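Side-chain contacts in probable secreted solute-binding lipoprotein (Streptomyces coelicolor, PDB 3I3V), which probably acts as the extracellular solute-binding component of a membrane transport system, with a solute that has not been identified: residues Ala153-Lys156 with Leu157-Lys160; Gln175-Leu178 with Ala179-Ile182; Glu210-Ala213 with His214-Ala218; Gln353-Pro357 with Asp358-Pro362. All coordinates share one frame; numbering follows the deposited sequence.

In the fold
The four contacts lie in the same lobe of a solute-binding protein of the two-lobed periplasmic-binding-protein class. Contact 2 is the hub. Its centre is about 10 Å from that of contact 4 and about 12 Å from that of contact 3. Leu178 CD2 meets Phe212 CD1 of contact 3 at 3.5 Å, while Ile181 CG2 lies 3.8 Å from Tyr211 CD2. Toward contact 4, Lys176 NZ forms a salt bridge with Asp358 OD1 (3.2 Å), and Ala179 CB packs on Pro357 CG. Contact 1 is peripheral, joined to contact 3 by a probable hydrogen bond from Arg155 NH2 to Ala218 O. No solute position is defined, so none of the four is assigned to a binding pocket.

Contact 1. Residues Ala153-Lys156 with Leu157-Lys160; sequences AARK and LRAK
Leu157 folds its side chain back over the carbonyl of Ala153, with CG 3.2 Å from Ala153 O. Its backbone N donates to that same oxygen at 2.8 Å. The leucine branch lies beside its own N because CG is anti to the carbonyl carbon (chi1 -77°). Arg158 repeats the spacing on Ala154, its N reaching Ala154 O at 2.9 Å with an N-H...O angle of 166°. These i to i+4 bonds belong to the C-terminal turn of helix 147-159, and they weaken as the helix runs out: Ala159 N still finds Arg155 O at 3.0 Å, but Lys160 N makes only a weak bond of 3.5 Å to Lys156 O. Lys156 takes part mainly through this carbonyl, which also receives a weak bond from Ala159 N.

Along the flank, Arg158 CD rests over one face of the Arg155 guanidinium, 3.3 Å from Arg155 NH2. The two guanidinium planes are only 15° apart. Arg155 NH2 and Arg158 NE are like charges 3.7 Å apart, a cost probably eased by outside partners: Asp223 forms a salt bridge with Arg158 NH1, and Gly219 O accepts from Arg158 NE.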
loop_
_atom_site.group_PDB
_atom_site.type_symbol
_atom_site.label_atom_id
_atom_site.label_comp_id
_atom_site.label_asym_id
_atom_site.label_seq_id
_atom_site.Cartn_x
_atom_site.Cartn_y
_atom_site.Cartn_z
ATOM N N ALA C 153 61.934 -27.162 -30.106
ATOM C CA ALA C 153 62.264 -27.121 -28.690
ATOM C C ALA C 153 62.899 -28.454 -28.302
ATOM O O ALA C 153 63.860 -28.497 -27.529
ATOM C CB ALA C 153 61.009 -26.869 -27.876
ATOM N N ALA C 154 62.369 -29.545 -28.855
ATOM C CA ALA C 154 62.896 -30.882 -28.567
ATOM C C ALA C 154 64.366 -30.948 -28.966
ATOM O O ALA C 154 65.198 -31.467 -28.214
ATOM C CB ALA C 154 62.097 -31.940 -29.323
ATOM N N ARG C 155 64.677 -30.428 -30.154
ATOM C CA ARG C 155 66.050 -30.405 -30.650
ATOM C C ARG C 155 66.941 -29.629 -29.683
ATOM O O ARG C 155 67.951 -30.143 -29.203
ATOM C CB ARG C 155 66.104 -29.751 -32.032
ATOM C CG ARG C 155 65.731 -30.669 -33.173
ATOM C CD ARG C 155 66.728 -31.819 -33.264
ATOM N NE ARG C 155 66.158 -33.063 -32.769
ATOM C CZ ARG C 155 66.849 -34.174 -32.535
ATOM N NH1 ARG C 155 68.162 -34.213 -32.739
ATOM N NH2 ARG C 155 66.215 -35.258 -32.108
ATOM N N LYS C 156 66.555 -28.390 -29.394
ATOM C CA LYS C 156 67.324 -27.560 -28.475
ATOM C C LYS C 156 67.539 -28.258 -27.139
ATOM O O LYS C 156 68.654 -28.279 -26.621
ATOM C CB LYS C 156 66.627 -26.218 -28.253
ATOM C CG LYS C 156 66.766 -25.254 -29.424
ATOM C CD LYS C 156 66.232 -23.880 -29.052
ATOM C CE LYS C 156 66.994 -22.764 -29.767
ATOM N NZ LYS C 156 66.834 -22.818 -31.244
ATOM N N LEU C 157 66.470 -28.831 -26.590
ATOM C CA LEU C 157 66.539 -29.548 -25.316
ATOM C C LEU C 157 67.540 -30.703 -25.351
ATOM O O LEU C 157 68.367 -30.846 -24.456
ATOM C CB LEU C 157 65.155 -30.078 -24.937
ATOM C CG LEU C 157 64.142 -29.078 -24.376
ATOM C CD1 LEU C 157 62.735 -29.641 -24.495
ATOM C CD2 LEU C 157 64.475 -28.786 -22.913
ATOM N N ARG C 158 67.458 -31.534 -26.381
ATOM C CA ARG C 158 68.372 -32.670 -26.513
ATOM C C ARG C 158 69.829 -32.211 -26.649
ATOM O O ARG C 158 70.744 -32.902 -26.202
ATOM C CB ARG C 158 67.984 -33.529 -27.728
ATOM C CG ARG C 158 66.878 -34.543 -27.477
ATOM C CD ARG C 158 66.435 -35.166 -28.785
ATOM N NE ARG C 158 65.423 -36.204 -28.614
ATOM C CZ ARG C 158 65.685 -37.448 -28.227
ATOM N NH1 ARG C 158 66.928 -37.826 -27.970
ATOM N NH2 ARG C 158 64.697 -38.316 -28.100
ATOM N N ALA C 159 70.031 -31.045 -27.264
ATOM C CA ALA C 159 71.371 -30.490 -27.465
ATOM C C ALA C 159 72.088 -30.208 -26.150
ATOM O O ALA C 159 73.316 -30.251 -26.094
ATOM C CB ALA C 159 71.293 -29.213 -28.298
ATOM N N LYS C 160 71.324 -29.911 -25.101
ATOM C CA LYS C 160 71.905 -29.644 -23.793
ATOM C C LYS C 160 71.856 -30.925 -22.971
ATOM O O LYS C 160 72.163 -30.927 -21.779
ATOM C CB LYS C 160 71.137 -28.534 -23.067
ATOM C CG LYS C 160 70.947 -27.251 -23.877
ATOM C CD LYS C 160 72.259 -26.696 -24.436
ATOM C CE LYS C 160 73.249 -26.336 -23.340
ATOM N NZ LYS C 160 74.510 -25.788 -23.921
#

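Contact 2. Residues Gln175-Leu178 with Ala179-Ile182; sequences QKLL and AQII
Leu177 on Ile181 and Leu178 on Ile182 form two neighbouring i to i+4 apolar pairs along the buried helix 172-182, in the interior of one lobe. The evidence is methyl against methyl: Leu177 CD2 meets Ile181 CD1 at 3.7 Å, and Leu178 CD2 meets Ile182 CD1 at 3.6 Å, each pair of side chains crossing at a slant. Both isoleucines hold CG1 anti to the carbonyl carbon (chi1 -59° in Ile181), which lays this branch back over the preceding turn. There Ile181 CG1 comes within 3.1 Å of Leu177 O, and Ile182 CG1 within 3.2 Å of Leu178 O. The same two oxygens accept the backbone N-H groups of Ile181 and Ile182, so each carbonyl is gripped by a bond and flanked by hydrocarbon. The bond from Ala179 N to Gln175 O is longer and weak, at 3.4 Å.

Cutting Ile181 back to an alanine removes CG1 and CD1, which would probably leave Leu177 CD2 without its partner and open a gap against Tyr211 and Phe212. Lys176 NZ donates to Gln175 OE1 at 3.2 Å, lying in the plane of the amide C=O at a lone pair, and also forms a salt bridge with Asp358; Gln180 NE2 bonds to Thr280 OG1.

Around this core, helix 203-217 packs on Leu178, Ile181 and Ile182, helix 188-197 brings Tyr195 to Ala179 and Ile182, and helix 363-377 lies against Gln175 and Leu178.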
loop_
_atom_site.group_PDB
_atom_site.type_symbol
_atom_site.label_atom_id
_atom_site.label_comp_id
_atom_site.label_asym_id
_atom_site.label_seq_id
_atom_site.Cartn_x
_atom_site.Cartn_y
_atom_site.Cartn_z
ATOM N N GLN C 175 49.399 -44.658 -23.917
ATOM C CA GLN C 175 48.177 -44.924 -24.677
ATOM C C GLN C 175 47.233 -43.722 -24.706
ATOM O O GLN C 175 46.573 -43.483 -25.714
ATOM C CB GLN C 175 47.472 -46.192 -24.147
ATOM C CG GLN C 175 46.225 -45.984 -23.291
ATOM C CD GLN C 175 44.932 -45.962 -24.098
ATOM O OE1 GLN C 175 43.847 -45.807 -23.538
ATOM N NE2 GLN C 175 45.043 -46.120 -25.409
ATOM N N LYS C 176 47.182 -42.953 -23.619
ATOM C CA LYS C 176 46.330 -41.761 -23.571
ATOM C C LYS C 176 46.932 -40.573 -24.353
ATOM O O LYS C 176 46.200 -39.813 -25.002
ATOM C CB LYS C 176 46.092 -41.340 -22.121
ATOM C CG LYS C 176 44.624 -41.326 -21.699
ATOM C CD LYS C 176 44.022 -42.728 -21.628
ATOM C CE LYS C 176 44.568 -43.497 -20.449
ATOM N NZ LYS C 176 44.110 -44.916 -20.435
ATOM N N LEU C 177 48.259 -40.411 -24.297
ATOM C CA LEU C 177 48.921 -39.305 -24.997
ATOM C C LEU C 177 48.852 -39.511 -26.509
ATOM O O LEU C 177 48.635 -38.557 -27.257
ATOM C CB LEU C 177 50.390 -39.184 -24.575
ATOM C CG LEU C 177 51.006 -37.772 -24.464
ATOM C CD1 LEU C 177 52.472 -37.847 -24.860
ATOM C CD2 LEU C 177 50.286 -36.774 -25.353
ATOM N N LEU C 178 49.032 -40.758 -26.952
ATOM C CA LEU C 178 48.970 -41.091 -28.379
ATOM C C LEU C 178 47.575 -40.785 -28.906
ATOM O O LEU C 178 47.409 -40.236 -29.997
ATOM C CB LEU C 178 49.251 -42.585 -28.604
ATOM C CG LEU C 178 49.716 -43.115 -29.976
ATOM C CD1 LEU C 178 48.973 -44.399 -30.256
ATOM C CD2 LEU C 178 49.488 -42.112 -31.107
ATOM N N ALA C 179 46.569 -41.154 -28.124
ATOM C CA ALA C 179 45.180 -40.929 -28.501
ATOM C C ALA C 179 44.858 -39.443 -28.520
ATOM O O ALA C 179 44.044 -38.990 -29.318
ATOM C CB ALA C 179 44.244 -41.666 -27.532
ATOM N N GLN C 180 45.493 -38.678 -27.641
ATOM C CA GLN C 180 45.260 -37.239 -27.599
ATOM C C GLN C 180 45.882 -36.569 -28.830
ATOM O O GLN C 180 45.265 -35.715 -29.475
ATOM C CB GLN C 180 45.851 -36.644 -26.313
ATOM C CG GLN C 180 46.200 -35.169 -26.433
ATOM C CD GLN C 180 46.512 -34.520 -25.106
ATOM O OE1 GLN C 180 46.748 -35.197 -24.098
ATOM N NE2 GLN C 180 46.533 -33.192 -25.101
ATOM N N ILE C 181 47.112 -36.963 -29.154
ATOM C CA ILE C 181 47.804 -36.401 -30.307
ATOM C C ILE C 181 47.034 -36.783 -31.575
ATOM O O ILE C 181 46.786 -35.932 -32.432
ATOM C CB ILE C 181 49.280 -36.899 -30.368
ATOM C CG1 ILE C 181 50.009 -36.477 -29.076
ATOM C CG2 ILE C 181 50.000 -36.296 -31.576
ATOM C CD1 ILE C 181 51.404 -37.049 -28.890
ATOM N N ILE C 182 46.634 -38.046 -31.696
ATOM C CA ILE C 182 45.873 -38.455 -32.874
ATOM C C ILE C 182 44.605 -37.598 -32.955
ATOM O O ILE C 182 44.098 -37.316 -34.033
ATOM C CB ILE C 182 45.480 -39.968 -32.815
ATOM C CG1 ILE C 182 46.706 -40.839 -33.102
ATOM C CG2 ILE C 182 44.341 -40.271 -33.810
ATOM C CD1 ILE C 182 46.431 -42.323 -33.014
#

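Contact 3. Residues Glu210-Ala213 with His214-Ala218; sequences EYFA and HLRDA
The Tyr211 ring carries Leu215 CD1 over one face, 3.4 Å above the ring and displaced from its centre. This is a CH-pi contact: the methyl is 3.7 Å from the ring centroid and 23° off the normal. It is an i to i+4 pair near the C-terminal end of helix 203-217, and Tyr211 reaches it with CG anti to the backbone N (chi1 -179°).

One residue further on, the same i to i+4 spacing pairs Phe212 with Arg216. Phe212 CE2 lies 4.1 Å from Arg216 CD, and the ring and guanidinium planes are 66° apart, too steep for a parallel stack. The Phe212 ring also meets Phe377 edge-to-face. Over one face of the Arg216 guanidinium sits Ala213 CA, while Arg216 NH2 approaches Ala213 CB to 3.5 Å.

At the rim of that guanidinium, Arg216 NE forms a salt bridge with Asp217 OD2 at 2.9 Å. The hydrogen bonds of NE and NH2 to this carboxylate are all weak, but the remaining grip is on main-chain oxygens. The buried charge thus ties helix 203-217 to the last turn of helix 363-377, where NH1 binds Ser376 O, and to the chain just after it, where NH2 binds Thr381 O. Asp217 OD2 is bonded to Gly380 N as well. One turn back, Ala213 O accepts Asp217 N at 3.0 Å, and Asp217 CG stands 3.1 Å from that oxygen.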
loop_
_atom_site.group_PDB
_atom_site.type_symbol
_atom_site.label_atom_id
_atom_site.label_comp_id
_atom_site.label_asym_id
_atom_site.label_seq_id
_atom_site.Cartn_x
_atom_site.Cartn_y
_atom_site.Cartn_z
ATOM N N GLU C 210 49.856 -39.444 -38.686
ATOM C CA GLU C 210 50.994 -38.899 -39.430
ATOM C C GLU C 210 51.668 -37.900 -38.504
ATOM O O GLU C 210 52.874 -37.955 -38.268
ATOM C CB GLU C 210 50.551 -38.143 -40.690
ATOM C CG GLU C 210 49.951 -38.970 -41.816
ATOM C CD GLU C 210 49.594 -38.107 -43.034
ATOM O OE1 GLU C 210 48.968 -38.639 -43.978
ATOM O OE2 GLU C 210 49.945 -36.899 -43.047
ATOM N N TYR C 211 50.864 -36.979 -37.983
ATOM C CA TYR C 211 51.372 -35.961 -37.088
ATOM C C TYR C 211 52.173 -36.633 -35.982
ATOM O O TYR C 211 53.326 -36.284 -35.742
ATOM C CB TYR C 211 50.212 -35.140 -36.513
ATOM C CG TYR C 211 50.657 -34.040 -35.576
ATOM C CD1 TYR C 211 51.816 -33.297 -35.842
ATOM C CD2 TYR C 211 49.920 -33.731 -34.425
ATOM C CE1 TYR C 211 52.229 -32.275 -34.986
ATOM C CE2 TYR C 211 50.322 -32.712 -33.565
ATOM C CZ TYR C 211 51.477 -31.990 -33.851
ATOM O OH TYR C 211 51.881 -30.994 -32.997
ATOM N N PHE C 212 51.570 -37.615 -35.326
ATOM C CA PHE C 212 52.253 -38.328 -34.256
ATOM C C PHE C 212 53.585 -38.904 -34.712
ATOM O O PHE C 212 54.598 -38.744 -34.037
ATOM C CB PHE C 212 51.394 -39.476 -33.733
ATOM C CG PHE C 212 52.096 -40.335 -32.727
ATOM C CD1 PHE C 212 52.179 -39.943 -31.397
ATOM C CD2 PHE C 212 52.713 -41.520 -33.120
ATOM C CE1 PHE C 212 52.866 -40.715 -30.468
ATOM C CE2 PHE C 212 53.404 -42.302 -32.200
ATOM C CZ PHE C 212 53.482 -41.898 -30.867
ATOM N N ALA C 213 53.569 -39.594 -35.850
ATOM C CA ALA C 213 54.770 -40.221 -36.400
ATOM C C ALA C 213 55.851 -39.199 -36.712
ATOM O O ALA C 213 57.043 -39.480 -36.563
ATOM C CB ALA C 213 54.421 -41.010 -37.656
ATOM N N HIS C 214 55.433 -38.018 -37.151
ATOM C CA HIS C 214 56.367 -36.947 -37.471
ATOM C C HIS C 214 57.051 -36.518 -36.164
ATOM O O HIS C 214 58.274 -36.561 -36.056
ATOM C CB HIS C 214 55.603 -35.783 -38.119
ATOM C CG HIS C 214 56.480 -34.685 -38.645
ATOM N ND1 HIS C 214 57.632 -34.925 -39.364
ATOM C CD2 HIS C 214 56.348 -33.337 -38.588
ATOM C CE1 HIS C 214 58.171 -33.775 -39.726
ATOM N NE2 HIS C 214 57.411 -32.796 -39.268
ATOM N N LEU C 215 56.255 -36.136 -35.165
ATOM C CA LEU C 215 56.788 -35.710 -33.871
ATOM C C LEU C 215 57.741 -36.736 -33.269
ATOM O O LEU C 215 58.854 -36.404 -32.881
ATOM C CB LEU C 215 55.643 -35.435 -32.892
ATOM C CG LEU C 215 54.751 -34.229 -33.218
ATOM C CD1 LEU C 215 53.582 -34.155 -32.243
ATOM C CD2 LEU C 215 55.577 -32.957 -33.157
ATOM N N ARG C 216 57.296 -37.982 -33.191
ATOM C CA ARG C 216 58.098 -39.077 -32.641
ATOM C C ARG C 216 59.433 -39.293 -33.376
ATOM O O ARG C 216 60.486 -39.453 -32.750
ATOM C CB ARG C 216 57.274 -40.368 -32.696
ATOM C CG ARG C 216 58.032 -41.639 -32.358
ATOM C CD ARG C 216 57.360 -42.837 -33.012
ATOM N NE ARG C 216 57.411 -42.700 -34.464
ATOM C CZ ARG C 216 56.814 -43.511 -35.328
ATOM N NH1 ARG C 216 56.103 -44.538 -34.898
ATOM N NH2 ARG C 216 56.931 -43.289 -36.626
ATOM N N ASP C 217 59.382 -39.333 -34.703
ATOM C CA ASP C 217 60.593 -39.540 -35.490
ATOM C C ASP C 217 61.534 -38.352 -35.322
ATOM O O ASP C 217 62.751 -38.510 -35.390
ATOM C CB ASP C 217 60.241 -39.753 -36.967
ATOM C CG ASP C 217 59.623 -41.125 -37.228
ATOM O OD1 ASP C 217 59.228 -41.407 -38.381
ATOM O OD2 ASP C 217 59.542 -41.932 -36.279
ATOM N N ALA C 218 60.973 -37.174 -35.071
ATOM C CA ALA C 218 61.782 -35.976 -34.895
ATOM C C ALA C 218 62.452 -35.950 -33.526
ATOM O O ALA C 218 63.201 -35.023 -33.207
ATOM C CB ALA C 218 60.922 -34.741 -35.077
#

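Contact 4. Residues Gln353-Pro357 with Asp358-Pro362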
loop_
_atom_site.group_PDB
_atom_site.type_symbol
_atom_site.label_atom_id
_atom_site.label_comp_id
_atom_site.label_asym_id
_atom_site.label_seq_id
_atom_site.Cartn_x
_atom_site.Cartn_y
_atom_site.Cartn_z
ATOM N N GLN C 353 39.650 -28.847 -25.487
ATOM C CA GLN C 353 39.354 -30.143 -24.883
ATOM C C GLN C 353 39.317 -31.274 -25.885
ATOM O O GLN C 353 38.706 -31.142 -26.945
ATOM C CB GLN C 353 37.975 -30.145 -24.217
ATOM C CG GLN C 353 37.768 -29.271 -23.014
ATOM C CD GLN C 353 36.361 -29.427 -22.467
ATOM O OE1 GLN C 353 35.924 -30.539 -22.152
ATOM N NE2 GLN C 353 35.642 -28.316 -22.354
ATOM N N VAL C 354 39.959 -32.387 -25.545
ATOM C CA VAL C 354 39.896 -33.576 -26.382
ATOM C C VAL C 354 39.372 -34.674 -25.465
ATOM O O VAL C 354 39.307 -34.502 -24.248
ATOM C CB VAL C 354 41.253 -33.970 -26.999
ATOM C CG1 VAL C 354 41.691 -32.887 -27.966
ATOM C CG2 VAL C 354 42.290 -34.203 -25.916
ATOM N N LEU C 355 39.006 -35.809 -26.029
ATOM C CA LEU C 355 38.423 -36.843 -25.205
ATOM C C LEU C 355 39.315 -37.927 -24.599
ATOM O O LEU C 355 40.416 -38.211 -25.085
ATOM C CB LEU C 355 37.250 -37.447 -25.991
ATOM C CG LEU C 355 36.998 -38.925 -26.230
ATOM C CD1 LEU C 355 35.692 -39.059 -26.993
ATOM C CD2 LEU C 355 38.132 -39.536 -27.036
ATOM N N LEU C 356 38.830 -38.485 -23.488
ATOM C CA LEU C 356 39.495 -39.575 -22.785
ATOM C C LEU C 356 38.809 -40.839 -23.322
ATOM O O LEU C 356 37.647 -41.091 -23.031
ATOM C CB LEU C 356 39.273 -39.473 -21.276
ATOM C CG LEU C 356 39.818 -40.700 -20.524
ATOM C CD1 LEU C 356 41.309 -40.786 -20.749
ATOM C CD2 LEU C 356 39.507 -40.618 -19.036
ATOM N N PRO C 357 39.531 -41.651 -24.105
ATOM C CA PRO C 357 39.009 -42.886 -24.708
ATOM C C PRO C 357 38.410 -43.959 -23.794
ATOM O O PRO C 357 37.486 -44.663 -24.190
ATOM C CB PRO C 357 40.211 -43.419 -25.489
ATOM C CG PRO C 357 41.026 -42.179 -25.770
ATOM C CD PRO C 357 40.946 -41.465 -24.456
ATOM N N ASP C 358 38.941 -44.076 -22.583
ATOM C CA ASP C 358 38.523 -45.089 -21.615
ATOM C C ASP C 358 37.095 -45.626 -21.659
ATOM O O ASP C 358 36.883 -46.823 -21.846
ATOM C CB ASP C 358 38.836 -44.592 -20.213
ATOM C CG ASP C 358 40.319 -44.458 -19.977
ATOM O OD1 ASP C 358 41.033 -44.124 -20.939
ATOM O OD2 ASP C 358 40.769 -44.679 -18.837
ATOM N N VAL C 359 36.119 -44.747 -21.481
ATOM C CA VAL C 359 34.720 -45.154 -21.467
ATOM C C VAL C 359 34.253 -45.829 -22.749
ATOM O O VAL C 359 33.372 -46.680 -22.706
ATOM C CB VAL C 359 33.785 -43.941 -21.229
ATOM C CG1 VAL C 359 32.584 -44.371 -20.394
ATOM C CG2 VAL C 359 34.552 -42.803 -20.569
ATOM N N TYR C 360 34.842 -45.453 -23.880
ATOM C CA TYR C 360 34.426 -45.985 -25.176
ATOM C C TYR C 360 35.179 -47.196 -25.713
ATOM O O TYR C 360 34.695 -47.873 -26.621
ATOM C CB TYR C 360 34.472 -44.871 -26.225
ATOM C CG TYR C 360 33.937 -43.548 -25.725
ATOM C CD1 TYR C 360 34.772 -42.642 -25.072
ATOM C CD2 TYR C 360 32.588 -43.217 -25.872
ATOM C CE1 TYR C 360 34.279 -41.432 -24.573
ATOM C CE2 TYR C 360 32.081 -42.014 -25.376
ATOM C CZ TYR C 360 32.933 -41.124 -24.727
ATOM O OH TYR C 360 32.433 -39.932 -24.238
ATOM N N VAL C 361 36.355 -47.467 -25.164
ATOM C CA VAL C 361 37.149 -48.596 -25.616
ATOM C C VAL C 361 36.618 -49.910 -25.037
ATOM O O VAL C 361 36.587 -50.083 -23.822
ATOM C CB VAL C 361 38.633 -48.443 -25.194
ATOM C CG1 VAL C 361 39.412 -49.675 -25.611
ATOM C CG2 VAL C 361 39.246 -47.184 -25.829
ATOM N N PRO C 362 36.183 -50.848 -25.902
ATOM C CA PRO C 362 35.673 -52.130 -25.407
ATOM C C PRO C 362 36.772 -52.712 -24.524
ATOM O O PRO C 362 37.936 -52.745 -24.931
ATOM C CB PRO C 362 35.480 -52.940 -26.684
ATOM C CG PRO C 362 35.155 -51.884 -27.712
ATOM C CD PRO C 362 36.155 -50.799 -27.376
#
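Pro357 O accepts two backbone donors from opposite faces of its carbonyl plane, Tyr360 N at 2.8 Å and Val361 N at 3.2 Å. The first of these bonds closes a beta turn over Pro357-Tyr360, and the second carries the tight winding one residue further. Neither is straight, the N-H...O angles being 140° and 137°.

Tyr360 sets its ring with an edge toward the preceding backbone: Leu356 O lies in the ring plane, 3.7 Å from Tyr360 CE1, and Pro357 O is close to that plane near CD1. The Leu355 and Tyr360 side chains run toward each other, and Leu355 CD1 meets Tyr360 CE1 at 3.7 Å, oblique to the ring. Val361 CG2 touches Pro357 CB at 3.9 Å; as the branch anti to its own carbonyl carbon, it also leans on Pro357 O.

Leu356 and Asp358 meet across the chain bend. With CG anti to the backbone N (chi1 173°), Leu356 places CD1 3.4 Å from Asp358 OD1, an apolar wall beside a carboxylate whose OD1 is held by a salt bridge to Lys176 NZ. An alanine in place of Leu356 is likely to strip the hydrocarbon from beside Asp358 OD1 and open a gap next to the Lys176 chain, with the carboxylate still held mainly by Lys176.

The segment leads from strand 352-354, which pairs with strand 280-284, into helix 363-377. Helix 172-182 receives Leu356 and Pro357, and helix 188-197 lies against Leu355 and Tyr360 through Arg192.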